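Local coordinates for peptidase M16 inactive domain family protein (Pseudomonas fluorescens, PDB 3GWB), which probably belongs to the M16 metallopeptidase family and may have hydrolase activity and bind a metal ion, though its own function is not established, at residues Val55-Asn60 with Asn88-Asp93; Ala138-Gln143 with Ala168-Ala173; Gln145-Leu150 with Phe245-Thr250; Leu153-Arg158 with Val414-Gly419. All blocks are in the same frame, centred on the assembly; numbering follows the deposited sequence.

Contact 1: residues Val55-Asn60 with Asn88-Asp93; sequences VALLTN and NGAYKD
Leu57 and Asn60, three residues apart on helix 55-62, straddle Ala90 at the end of strand 85-90, an edge strand of the six-stranded mixed sheet. This helix probably corresponds to the one that carries the HXXEH zinc motif in active M16 peptidases, with Leu57 and Asn60 at the positions of the first histidine and the glutamate. The segments 55-60 and 88-90 run almost antiparallel, at 174°, with axes 7.6 Å apart. Ala90 CB fits between the two helical side chains: it lies 3.8 Å from Asn60 CB and 4.0 Å from Leu57 CG. In Asn60, CG is turned opposite the backbone N (chi1 -177°), which carries the amide past Ala90 to the strand backbone. Its amide carbon CG comes within 3.7 Å of Gly89 O, while ND2 is hydrogen-bonded elsewhere, to Tyr192 OH and Val96 O, and these two bonds fix the rotation of the amide. Replacing Asn60 with an alanine would probably leave Tyr192 OH and Val96 O without this donor and open a gap beside Gly89. Although Asn60 OD1 lies just 3.0 Å from Gly89 N, the N-H points too far aside for a hydrogen bond.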
loop_
_atom_site.group_PDB
_atom_site.type_symbol
_atom_site.label_atom_id
_atom_site.label_comp_id
_atom_site.label_asym_id
_atom_site.label_seq_id
_atom_site.Cartn_x
_atom_site.Cartn_y
_atom_site.Cartn_z
ATOM N N VAL A 55 18.664 -9.390 -8.645
ATOM C CA VAL A 55 18.457 -9.229 -10.082
ATOM C C VAL A 55 17.043 -9.654 -10.494
ATOM O O VAL A 55 16.439 -9.049 -11.375
ATOM C CB VAL A 55 19.529 -10.006 -10.904
ATOM C CG1 VAL A 55 19.330 -11.512 -10.775
ATOM C CG2 VAL A 55 19.471 -9.575 -12.358
ATOM N N ALA A 56 16.502 -10.669 -9.830
ATOM C CA ALA A 56 15.160 -11.142 -10.148
ATOM C C ALA A 56 14.122 -10.069 -9.855
ATOM O O ALA A 56 13.240 -9.791 -10.668
ATOM C CB ALA A 56 14.842 -12.405 -9.345
ATOM N N LEU A 57 14.232 -9.451 -8.690
ATOM C CA LEU A 57 13.264 -8.434 -8.328
ATOM C C LEU A 57 13.395 -7.211 -9.234
ATOM O O LEU A 57 12.400 -6.612 -9.644
ATOM C CB LEU A 57 13.449 -8.056 -6.860
ATOM C CG LEU A 57 12.193 -7.536 -6.162
ATOM C CD1 LEU A 57 12.074 -8.177 -4.777
ATOM C CD2 LEU A 57 12.244 -6.017 -6.077
ATOM N N LEU A 58 14.629 -6.853 -9.563
ATOM C CA LEU A 58 14.865 -5.699 -10.418
ATOM C C LEU A 58 14.316 -5.933 -11.824
ATOM O O LEU A 58 13.718 -5.041 -12.423
ATOM C CB LEU A 58 16.364 -5.404 -10.469
ATOM C CG LEU A 58 16.827 -4.071 -11.056
ATOM C CD1 LEU A 58 16.023 -2.912 -10.475
ATOM C CD2 LEU A 58 18.319 -3.905 -10.753
ATOM N N THR A 59 14.511 -7.135 -12.352
ATOM C CA THR A 59 14.018 -7.444 -13.686
ATOM C C THR A 59 12.495 -7.342 -13.691
ATOM O O THR A 59 11.908 -6.741 -14.590
ATOM C CB THR A 59 14.431 -8.873 -14.141
ATOM O OG1 THR A 59 15.857 -8.996 -14.118
ATOM C CG2 THR A 59 13.948 -9.143 -15.569
ATOM N N ASN A 60 11.857 -7.917 -12.677
ATOM C CA ASN A 60 10.403 -7.888 -12.597
ATOM C C ASN A 60 9.845 -6.475 -12.465
ATOM O O ASN A 60 8.771 -6.171 -12.982
ATOM C CB ASN A 60 9.923 -8.753 -11.429
ATOM C CG ASN A 60 8.412 -8.811 -11.338
ATOM O OD1 ASN A 60 7.789 -8.012 -10.640
ATOM N ND2 ASN A 60 7.813 -9.746 -12.060
ATOM N N ASN A 88 2.416 -6.566 -10.900
ATOM C CA ASN A 88 3.673 -7.316 -10.928
ATOM C C ASN A 88 4.240 -7.469 -9.522
ATOM O O ASN A 88 3.910 -6.700 -8.616
ATOM C CB ASN A 88 4.696 -6.624 -11.841
ATOM C CG ASN A 88 5.289 -5.363 -11.223
ATOM O OD1 ASN A 88 6.375 -5.393 -10.644
ATOM N ND2 ASN A 88 4.575 -4.254 -11.341
ATOM N N GLY A 89 5.089 -8.471 -9.344
ATOM C CA GLY A 89 5.697 -8.712 -8.054
ATOM C C GLY A 89 6.657 -9.880 -8.144
ATOM O O GLY A 89 6.418 -10.822 -8.895
ATOM N N ALA A 90 7.747 -9.809 -7.389
ATOM C CA ALA A 90 8.742 -10.871 -7.371
ATOM C C ALA A 90 8.930 -11.300 -5.918
ATOM O O ALA A 90 8.922 -10.467 -5.008
ATOM C CB ALA A 90 10.061 -10.375 -7.969
ATOM N N TYR A 91 9.091 -12.603 -5.712
ATOM C CA TYR A 91 9.245 -13.164 -4.379
ATOM C C TYR A 91 10.434 -14.115 -4.323
ATOM O O TYR A 91 11.394 -13.950 -5.067
ATOM C CB TYR A 91 7.946 -13.882 -4.013
ATOM C CG TYR A 91 6.746 -13.000 -4.278
ATOM C CD1 TYR A 91 6.462 -11.916 -3.448
ATOM C CD2 TYR A 91 5.953 -13.187 -5.410
ATOM C CE1 TYR A 91 5.425 -11.036 -3.737
ATOM C CE2 TYR A 91 4.909 -12.311 -5.713
ATOM C CZ TYR A 91 4.653 -11.236 -4.872
ATOM O OH TYR A 91 3.637 -10.355 -5.162
ATOM N N LYS A 92 10.365 -15.106 -3.440
ATOM C CA LYS A 92 11.443 -16.072 -3.285
ATOM C C LYS A 92 11.479 -17.096 -4.411
ATOM O O LYS A 92 12.512 -17.281 -5.046
ATOM C CB LYS A 92 11.308 -16.813 -1.949
ATOM C CG LYS A 92 11.471 -15.951 -0.713
ATOM C CD LYS A 92 12.914 -15.585 -0.485
ATOM C CE LYS A 92 13.116 -14.966 0.891
ATOM N NZ LYS A 92 14.560 -14.761 1.166
ATOM N N ASP A 93 10.362 -17.772 -4.661
ATOM C CA ASP A 93 10.360 -18.778 -5.715
ATOM C C ASP A 93 9.555 -18.446 -6.966
ATOM O O ASP A 93 9.562 -19.210 -7.924
ATOM C CB ASP A 93 9.960 -20.160 -5.148
ATOM C CG ASP A 93 8.609 -20.158 -4.465
ATOM O OD1 ASP A 93 8.045 -19.065 -4.248
ATOM O OD2 ASP A 93 8.110 -21.261 -4.135
#

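Contact 2: residues Ala138-Gln143 with Ala168-Ala173; sequences AGFEYQ and ASDGDA
With its CG opposite the carbonyl carbon (chi1 -63°), Phe140 sends its ring off helix 126-143 into the loop 168-173, while Asp170, its CG lodged between the backbone N and C (chi1 49°), turns its carboxylate back toward Phe140 and Gln143. The loop backbone lines one face and one edge of the ring. Asp172 CA makes a CH-pi contact over one face, 3.7 Å from the ring centroid, and Ala173 N lies above the same face near the rim. At the edge, in the ring plane, Asp170 O approaches Phe140 CZ to 3.2 Å; this carbonyl is buried and has no hydrogen-bonding partner in the model. The Asp170 carboxylate stands nearly perpendicular to the ring. Gln143 NE2 donates to Asp170 OD2 over 3.3 Å at an N-H...O angle of 147°, reaching the oxygen from above the carboxylate plane. A water reinforces this link, donating to Gln143 OE1 at 2.6 Å and to Asp170 OD1 at 2.8 Å. The loop enters through a type I turn, Ala168 to Gly171, closed by Gly171 N to Ala168 O. The contact thus anchors the connection between helices 147-160 and 181-191 on the C-terminal end of helix 126-143, with Leu153 of helix 147-160 touching both Gln143 and Ala168.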
loop_
_atom_site.group_PDB
_atom_site.type_symbol
_atom_site.label_atom_id
_atom_site.label_comp_id
_atom_site.label_asym_id
_atom_site.label_seq_id
_atom_site.Cartn_x
_atom_site.Cartn_y
_atom_site.Cartn_z
ATOM N N ALA A 138 17.614 3.449 -1.255
ATOM C CA ALA A 138 16.974 4.219 -0.194
ATOM C C ALA A 138 16.243 3.239 0.717
ATOM O O ALA A 138 16.210 3.406 1.942
ATOM C CB ALA A 138 15.989 5.215 -0.788
ATOM N N GLY A 139 15.660 2.211 0.107
ATOM C CA GLY A 139 14.944 1.203 0.868
ATOM C C GLY A 139 15.827 0.496 1.881
ATOM O O GLY A 139 15.394 0.239 3.002
ATOM N N PHE A 140 17.059 0.173 1.497
ATOM C CA PHE A 140 17.976 -0.507 2.411
ATOM C C PHE A 140 18.268 0.351 3.635
ATOM O O PHE A 140 18.441 -0.165 4.738
ATOM C CB PHE A 140 19.292 -0.846 1.713
ATOM C CG PHE A 140 19.147 -1.802 0.566
ATOM C CD1 PHE A 140 18.415 -2.979 0.714
ATOM C CD2 PHE A 140 19.729 -1.524 -0.665
ATOM C CE1 PHE A 140 18.280 -3.871 -0.340
ATOM C CE2 PHE A 140 19.600 -2.415 -1.731
ATOM C CZ PHE A 140 18.866 -3.586 -1.569
ATOM N N GLU A 141 18.334 1.664 3.431
ATOM C CA GLU A 141 18.599 2.594 4.521
ATOM C C GLU A 141 17.429 2.616 5.496
ATOM O O GLU A 141 17.622 2.554 6.709
ATOM C CB GLU A 141 18.842 3.998 3.968
ATOM C CG GLU A 141 20.076 4.098 3.093
ATOM C CD GLU A 141 21.341 3.719 3.838
ATOM O OE1 GLU A 141 21.743 4.468 4.754
ATOM O OE2 GLU A 141 21.933 2.667 3.517
ATOM N N TYR A 142 16.214 2.702 4.961
ATOM C CA TYR A 142 15.016 2.716 5.790
ATOM C C TYR A 142 14.921 1.423 6.591
ATOM O O TYR A 142 14.564 1.435 7.768
ATOM C CB TYR A 142 13.764 2.856 4.917
ATOM C CG TYR A 142 13.607 4.205 4.247
ATOM C CD1 TYR A 142 13.416 5.361 5.001
ATOM C CD2 TYR A 142 13.624 4.321 2.858
ATOM C CE1 TYR A 142 13.240 6.602 4.390
ATOM C CE2 TYR A 142 13.454 5.556 2.233
ATOM C CZ TYR A 142 13.261 6.692 3.005
ATOM O OH TYR A 142 13.080 7.914 2.394
ATOM N N GLN A 143 15.253 0.314 5.938
ATOM C CA GLN A 143 15.203 -1.014 6.548
ATOM C C GLN A 143 15.977 -1.180 7.851
ATOM O O GLN A 143 15.512 -1.864 8.764
ATOM C CB GLN A 143 15.698 -2.067 5.553
ATOM C CG GLN A 143 14.612 -2.706 4.718
ATOM C CD GLN A 143 15.181 -3.624 3.655
ATOM O OE1 GLN A 143 16.184 -4.301 3.883
ATOM N NE2 GLN A 143 14.541 -3.659 2.493
ATOM N N ALA A 168 17.881 -11.893 1.086
ATOM C CA ALA A 168 16.745 -11.020 0.841
ATOM C C ALA A 168 16.486 -10.899 -0.654
ATOM O O ALA A 168 17.419 -10.739 -1.440
ATOM C CB ALA A 168 17.009 -9.646 1.439
ATOM N N SER A 169 15.212 -10.960 -1.032
ATOM C CA SER A 169 14.799 -10.868 -2.429
ATOM C C SER A 169 15.260 -9.605 -3.145
ATOM O O SER A 169 15.580 -9.646 -4.332
ATOM C CB SER A 169 13.278 -10.963 -2.530
ATOM O OG SER A 169 12.825 -12.223 -2.077
ATOM N N ASP A 170 15.281 -8.481 -2.434
ATOM C CA ASP A 170 15.698 -7.221 -3.040
ATOM C C ASP A 170 17.213 -7.031 -3.071
ATOM O O ASP A 170 17.701 -5.964 -3.443
ATOM C CB ASP A 170 15.055 -6.040 -2.309
ATOM C CG ASP A 170 15.221 -6.125 -0.794
ATOM O OD1 ASP A 170 16.280 -6.591 -0.321
ATOM O OD2 ASP A 170 14.288 -5.711 -0.074
ATOM N N GLY A 171 17.955 -8.065 -2.690
ATOM C CA GLY A 171 19.404 -7.960 -2.685
ATOM C C GLY A 171 19.855 -7.007 -1.594
ATOM O O GLY A 171 19.168 -6.865 -0.584
ATOM N N ASP A 172 21.002 -6.357 -1.780
ATOM C CA ASP A 172 21.499 -5.413 -0.783
ATOM C C ASP A 172 22.265 -4.253 -1.412
ATOM O O ASP A 172 22.468 -4.213 -2.624
ATOM C CB ASP A 172 22.388 -6.126 0.236
ATOM C CG ASP A 172 23.643 -6.701 -0.386
ATOM O OD1 ASP A 172 24.338 -5.968 -1.118
ATOM O OD2 ASP A 172 23.941 -7.886 -0.135
ATOM N N ALA A 173 22.703 -3.317 -0.573
ATOM C CA ALA A 173 23.429 -2.132 -1.033
ATOM C C ALA A 173 24.680 -2.430 -1.848
ATOM O O ALA A 173 25.083 -1.625 -2.687
ATOM C CB ALA A 173 23.798 -1.249 0.158
HETATM O O HOH W 1 16.311 -6.443 2.501
#

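Contact 3: residues Gln145-Leu150 with Phe245-Thr250; sequences QNPGKL and FPSSQT
Pro147 and Phe245 meet where an N-capped helix start abuts the loop joining strands 239-244 and 249-257 of the five-stranded sheet. The apolar contacts all converge on the Phe245 ring. Pro147 CG presses obliquely near one part of the rim, 3.4 Å from Phe245 CD2 and equally near CE2, and from the same side of the ring plane Leu150 CD1 lies 4.0 Å from Phe245 CE1. Both side chains cross the phenylalanine at about a right angle. Phe245 reaches them because its CG is swung opposite the backbone N (chi1 -157°), which carries the ring out to the helix start. With an alanine in place of Phe245, Pro147 and Leu150 would probably lose their common partner and a gap would open under the helix start. Among polar interactions, the cap holds the first turn: Lys149 N donates to Asn146 OD1 over 2.9 Å at 163°, from above the amide carbonyl plane, and Leu150 N bonds to Asn146 O. The dimer interface runs alongside, Gln145 NE2 bonding to Ser247 OG of the second subunit and Phe245 packing on Pro246 of that subunit. The tip of the ring, Phe245 CZ, faces the backbone just ahead of the cap, 3.9 Å from Gln145 O.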
loop_
_atom_site.group_PDB
_atom_site.type_symbol
_atom_site.label_atom_id
_atom_site.label_comp_id
_atom_site.label_asym_id
_atom_site.label_seq_id
_atom_site.Cartn_x
_atom_site.Cartn_y
_atom_site.Cartn_z
ATOM N N GLN A 145 16.342 0.821 10.112
ATOM C CA GLN A 145 15.720 1.617 11.169
ATOM C C GLN A 145 14.499 0.844 11.641
ATOM O O GLN A 145 13.708 1.332 12.452
ATOM C CB GLN A 145 15.285 2.978 10.623
ATOM C CG GLN A 145 16.394 3.734 9.905
ATOM C CD GLN A 145 15.938 5.074 9.356
ATOM O OE1 GLN A 145 15.000 5.150 8.562
ATOM N NE2 GLN A 145 16.608 6.143 9.777
ATOM N N ASN A 146 14.366 -0.374 11.120
ATOM C CA ASN A 146 13.247 -1.257 11.425
ATOM C C ASN A 146 13.718 -2.539 12.113
ATOM O O ASN A 146 14.356 -3.392 11.488
ATOM C CB ASN A 146 12.524 -1.615 10.123
ATOM C CG ASN A 146 11.259 -2.411 10.353
ATOM O OD1 ASN A 146 11.239 -3.359 11.140
ATOM N ND2 ASN A 146 10.192 -2.039 9.651
ATOM N N PRO A 147 13.403 -2.693 13.408
ATOM C CA PRO A 147 13.796 -3.877 14.184
ATOM C C PRO A 147 13.265 -5.191 13.597
ATOM O O PRO A 147 14.011 -6.159 13.435
ATOM C CB PRO A 147 13.215 -3.587 15.570
ATOM C CG PRO A 147 13.254 -2.085 15.643
ATOM C CD PRO A 147 12.757 -1.691 14.275
ATOM N N GLY A 148 11.972 -5.219 13.287
ATOM C CA GLY A 148 11.370 -6.414 12.725
ATOM C C GLY A 148 12.046 -6.891 11.449
ATOM O O GLY A 148 12.271 -8.089 11.277
ATOM N N LYS A 149 12.369 -5.963 10.550
ATOM C CA LYS A 149 13.026 -6.326 9.295
ATOM C C LYS A 149 14.421 -6.872 9.565
ATOM O O LYS A 149 14.843 -7.854 8.956
ATOM C CB LYS A 149 13.147 -5.119 8.358
ATOM C CG LYS A 149 11.833 -4.506 7.893
ATOM C CD LYS A 149 12.025 -3.855 6.521
ATOM C CE LYS A 149 11.048 -2.716 6.259
ATOM N NZ LYS A 149 11.424 -1.467 6.996
ATOM N N LEU A 150 15.138 -6.225 10.479
ATOM C CA LEU A 150 16.491 -6.655 10.813
ATOM C C LEU A 150 16.496 -8.048 11.433
ATOM O O LEU A 150 17.403 -8.842 11.186
ATOM C CB LEU A 150 17.146 -5.647 11.760
ATOM C CG LEU A 150 17.406 -4.269 11.141
ATOM C CD1 LEU A 150 17.983 -3.329 12.192
ATOM C CD2 LEU A 150 18.372 -4.408 9.965
ATOM N N PHE A 245 19.272 -3.096 19.552
ATOM C CA PHE A 245 18.631 -1.945 18.930
ATOM C C PHE A 245 18.043 -1.141 20.088
ATOM O O PHE A 245 17.022 -1.522 20.665
ATOM C CB PHE A 245 17.519 -2.408 17.984
ATOM C CG PHE A 245 17.177 -1.415 16.913
ATOM C CD1 PHE A 245 18.001 -1.260 15.804
ATOM C CD2 PHE A 245 16.036 -0.628 17.014
ATOM C CE1 PHE A 245 17.690 -0.337 14.805
ATOM C CE2 PHE A 245 15.715 0.298 16.023
ATOM C CZ PHE A 245 16.545 0.445 14.917
ATOM N N PRO A 246 18.688 -0.016 20.444
ATOM C CA PRO A 246 18.280 0.874 21.533
ATOM C C PRO A 246 16.852 1.414 21.493
ATOM O O PRO A 246 16.481 2.226 22.340
ATOM C CB PRO A 246 19.338 1.978 21.491
ATOM C CG PRO A 246 19.724 2.015 20.057
ATOM C CD PRO A 246 19.832 0.555 19.714
ATOM N N SER A 247 16.054 0.962 20.525
ATOM C CA SER A 247 14.648 1.392 20.415
ATOM C C SER A 247 13.837 0.877 21.627
ATOM O O SER A 247 14.365 0.118 22.428
ATOM C CB SER A 247 14.059 0.915 19.095
ATOM O OG SER A 247 13.949 -0.487 19.102
ATOM N N SER A 248 12.557 1.268 21.732
ATOM C CA SER A 248 11.698 0.991 22.902
ATOM C C SER A 248 10.849 -0.266 23.038
ATOM O O SER A 248 10.337 -0.601 24.162
ATOM C CB SER A 248 10.783 2.166 23.126
ATOM O OG SER A 248 9.648 1.758 23.873
ATOM N N GLN A 249 10.601 -0.948 21.929
ATOM C CA GLN A 249 9.788 -2.163 21.998
ATOM C C GLN A 249 10.738 -3.271 21.592
ATOM O O GLN A 249 11.835 -2.989 21.137
ATOM C CB GLN A 249 8.618 -2.058 21.044
ATOM C CG GLN A 249 7.599 -0.995 21.478
ATOM C CD GLN A 249 6.428 -1.621 22.131
ATOM O OE1 GLN A 249 5.858 -1.105 23.099
ATOM N NE2 GLN A 249 6.044 -2.759 21.601
ATOM N N THR A 250 10.365 -4.522 21.785
ATOM C CA THR A 250 11.246 -5.585 21.339
ATOM C C THR A 250 10.533 -6.496 20.366
ATOM O O THR A 250 9.404 -6.916 20.603
ATOM C CB THR A 250 11.810 -6.456 22.503
ATOM O OG1 THR A 250 10.737 -6.908 23.337
ATOM C CG2 THR A 250 12.822 -5.690 23.328
#

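Contact 4: residues Leu153-Arg158 with Val414-Gly419; sequences LELMKR and VIVSAG
Leu155 lays its CD1 methyl across two valines of strand 414-419, 3.7 Å from Val414 CG1 and 3.7 Å from Val416 CG2. This is helix-on-sheet packing in an alpha+beta domain: helix 147-160 packs on one face of the five-stranded mixed sheet, its segment running nearly antiparallel to the strand (160°) with axes 8.4 Å apart. The geometry of the strand explains the choice of partners. Val414 and Val416, two residues apart, both point toward the helix, whereas Ile415 between them points away and packs on Leu327 and Gln331 of helix 323-340, so the strand lies between helix 147-160 and helix 323-340. On the helix, Glu154, Leu155 and Arg158 lie on the side that meets the sheet. With CG opposite its backbone N (chi1 -179°), Leu155 reaches down to the strand, and it also touches Met253 and Ala255 of the neighbouring strand 249-257. Arg158 contributes its aliphatic part: CB lies 3.8 Å from Val414 CG1, and CD lies 3.7 Å from Val416 CG2. The chain is extended from CG to NE, so the methylenes cross the valines obliquely while the guanidinium extends beyond them, NH1 making a weak hydrogen bond to Ser239 OG. Glu154 bends at its second torsion, setting CG 4.0 Å from Val416 CG1 and turning its carboxylate toward the arginine one helical turn on. There Arg158 NE and Glu154 OE2 form a salt bridge of 2.7 Å, whose hydrogen bond is weak because the N-H is strongly bent away from the oxygen.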
loop_
_atom_site.group_PDB
_atom_site.type_symbol
_atom_site.label_atom_id
_atom_site.label_comp_id
_atom_site.label_asym_id
_atom_site.label_seq_id
_atom_site.Cartn_x
_atom_site.Cartn_y
_atom_site.Cartn_z
ATOM N N LEU A 153 15.575 -10.633 8.440
ATOM C CA LEU A 153 16.702 -10.925 7.553
ATOM C C LEU A 153 17.666 -11.908 8.207
ATOM O O LEU A 153 18.111 -12.865 7.573
ATOM C CB LEU A 153 17.455 -9.639 7.190
ATOM C CG LEU A 153 16.688 -8.595 6.375
ATOM C CD1 LEU A 153 17.616 -7.446 6.025
ATOM C CD2 LEU A 153 16.134 -9.231 5.103
ATOM N N GLU A 154 17.986 -11.663 9.478
ATOM C CA GLU A 154 18.893 -12.529 10.230
ATOM C C GLU A 154 18.276 -13.909 10.453
ATOM O O GLU A 154 18.966 -14.923 10.354
ATOM C CB GLU A 154 19.229 -11.888 11.583
ATOM C CG GLU A 154 20.011 -12.771 12.557
ATOM C CD GLU A 154 21.379 -13.178 12.034
ATOM O OE1 GLU A 154 21.970 -12.412 11.243
ATOM O OE2 GLU A 154 21.872 -14.258 12.430
ATOM N N LEU A 155 16.980 -13.945 10.753
ATOM C CA LEU A 155 16.295 -15.213 10.988
ATOM C C LEU A 155 16.323 -16.087 9.738
ATOM O O LEU A 155 16.551 -17.296 9.819
ATOM C CB LEU A 155 14.847 -14.962 11.428
ATOM C CG LEU A 155 13.993 -16.196 11.739
ATOM C CD1 LEU A 155 14.700 -17.078 12.750
ATOM C CD2 LEU A 155 12.637 -15.755 12.278
HETATM N N MSE A 156 16.097 -15.479 8.578
HETATM C CA MSE A 156 16.119 -16.229 7.331
HETATM C C MSE A 156 17.527 -16.741 7.031
HETATM O O MSE A 156 17.686 -17.765 6.375
HETATM C CB MSE A 156 15.598 -15.373 6.170
HETATM C CG MSE A 156 14.077 -15.180 6.172
HETATM SE SE MSE A 156 13.129 -16.735 6.068
HETATM C CE MSE A 156 13.082 -17.002 4.287
ATOM N N LYS A 157 18.547 -16.041 7.517
ATOM C CA LYS A 157 19.928 -16.474 7.302
ATOM C C LYS A 157 20.232 -17.722 8.129
ATOM O O LYS A 157 20.829 -18.680 7.633
ATOM C CB LYS A 157 20.914 -15.374 7.700
ATOM C CG LYS A 157 20.812 -14.090 6.888
ATOM C CD LYS A 157 21.825 -13.049 7.376
ATOM C CE LYS A 157 21.622 -11.713 6.684
ATOM N NZ LYS A 157 22.518 -10.662 7.240
ATOM N N ARG A 158 19.831 -17.697 9.397
ATOM C CA ARG A 158 20.060 -18.818 10.306
ATOM C C ARG A 158 19.273 -20.054 9.884
ATOM O O ARG A 158 19.737 -21.184 10.027
ATOM C CB ARG A 158 19.664 -18.419 11.732
ATOM C CG ARG A 158 20.642 -17.466 12.414
ATOM C CD ARG A 158 19.999 -16.772 13.604
ATOM N NE ARG A 158 20.935 -15.892 14.297
ATOM C CZ ARG A 158 21.774 -16.293 15.246
ATOM N NH1 ARG A 158 21.788 -17.565 15.619
ATOM N NH2 ARG A 158 22.607 -15.429 15.811
ATOM N N VAL A 414 14.365 -21.709 15.894
ATOM C CA VAL A 414 15.460 -20.762 15.753
ATOM C C VAL A 414 14.824 -19.453 16.184
ATOM O O VAL A 414 13.796 -19.042 15.635
ATOM C CB VAL A 414 15.920 -20.645 14.291
ATOM C CG1 VAL A 414 17.016 -19.593 14.171
ATOM C CG2 VAL A 414 16.416 -21.991 13.801
ATOM N N ILE A 415 15.417 -18.803 17.174
ATOM C CA ILE A 415 14.855 -17.567 17.678
ATOM C C ILE A 415 15.755 -16.357 17.475
ATOM O O ILE A 415 16.964 -16.416 17.687
ATOM C CB ILE A 415 14.530 -17.719 19.160
ATOM C CG1 ILE A 415 13.655 -18.960 19.352
ATOM C CG2 ILE A 415 13.828 -16.475 19.677
ATOM C CD1 ILE A 415 13.506 -19.379 20.790
ATOM N N VAL A 416 15.146 -15.257 17.054
ATOM C CA VAL A 416 15.878 -14.026 16.828
ATOM C C VAL A 416 15.065 -12.850 17.334
ATOM O O VAL A 416 13.922 -12.645 16.920
ATOM C CB VAL A 416 16.177 -13.816 15.328
ATOM C CG1 VAL A 416 16.917 -12.503 15.126
ATOM C CG2 VAL A 416 16.994 -14.980 14.793
ATOM N N SER A 417 15.659 -12.084 18.241
ATOM C CA SER A 417 15.005 -10.913 18.799
ATOM C C SER A 417 15.826 -9.670 18.481
ATOM O O SER A 417 17.046 -9.738 18.349
ATOM C CB SER A 417 14.861 -11.056 20.314
ATOM O OG SER A 417 16.125 -11.243 20.921
ATOM N N ALA A 418 15.146 -8.541 18.343
ATOM C CA ALA A 418 15.812 -7.278 18.061
ATOM C C ALA A 418 15.218 -6.252 19.004
ATOM O O ALA A 418 14.012 -5.990 18.979
ATOM C CB ALA A 418 15.582 -6.860 16.611
ATOM N N GLY A 419 16.068 -5.683 19.846
ATOM C CA GLY A 419 15.618 -4.692 20.799
ATOM C C GLY A 419 16.751 -4.351 21.744
ATOM O O GLY A 419 17.874 -4.809 21.546
#

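Overall arrangement
From the N terminus, contact 1 closes first, joining helix 55-62 to the edge of the first, six-stranded sheet before contact 2 opens. The other three contacts cross one another, their segments alternating along the chain. Contact 2 closes the short loop around helix 147-160, contact 3 spans the 94 residues from that helix's start to the second, five-stranded sheet, and contact 4 spans the 255 to its strand 414-419. Helix 147-160, although it precedes strand 197-203 of the first sheet, packs on the second. Contacts 3 and 4 lie 12 Å apart between centres. Leu57 and Ser169 join contacts 1 and 2, while contacts 2 and 3 both border the second subunit.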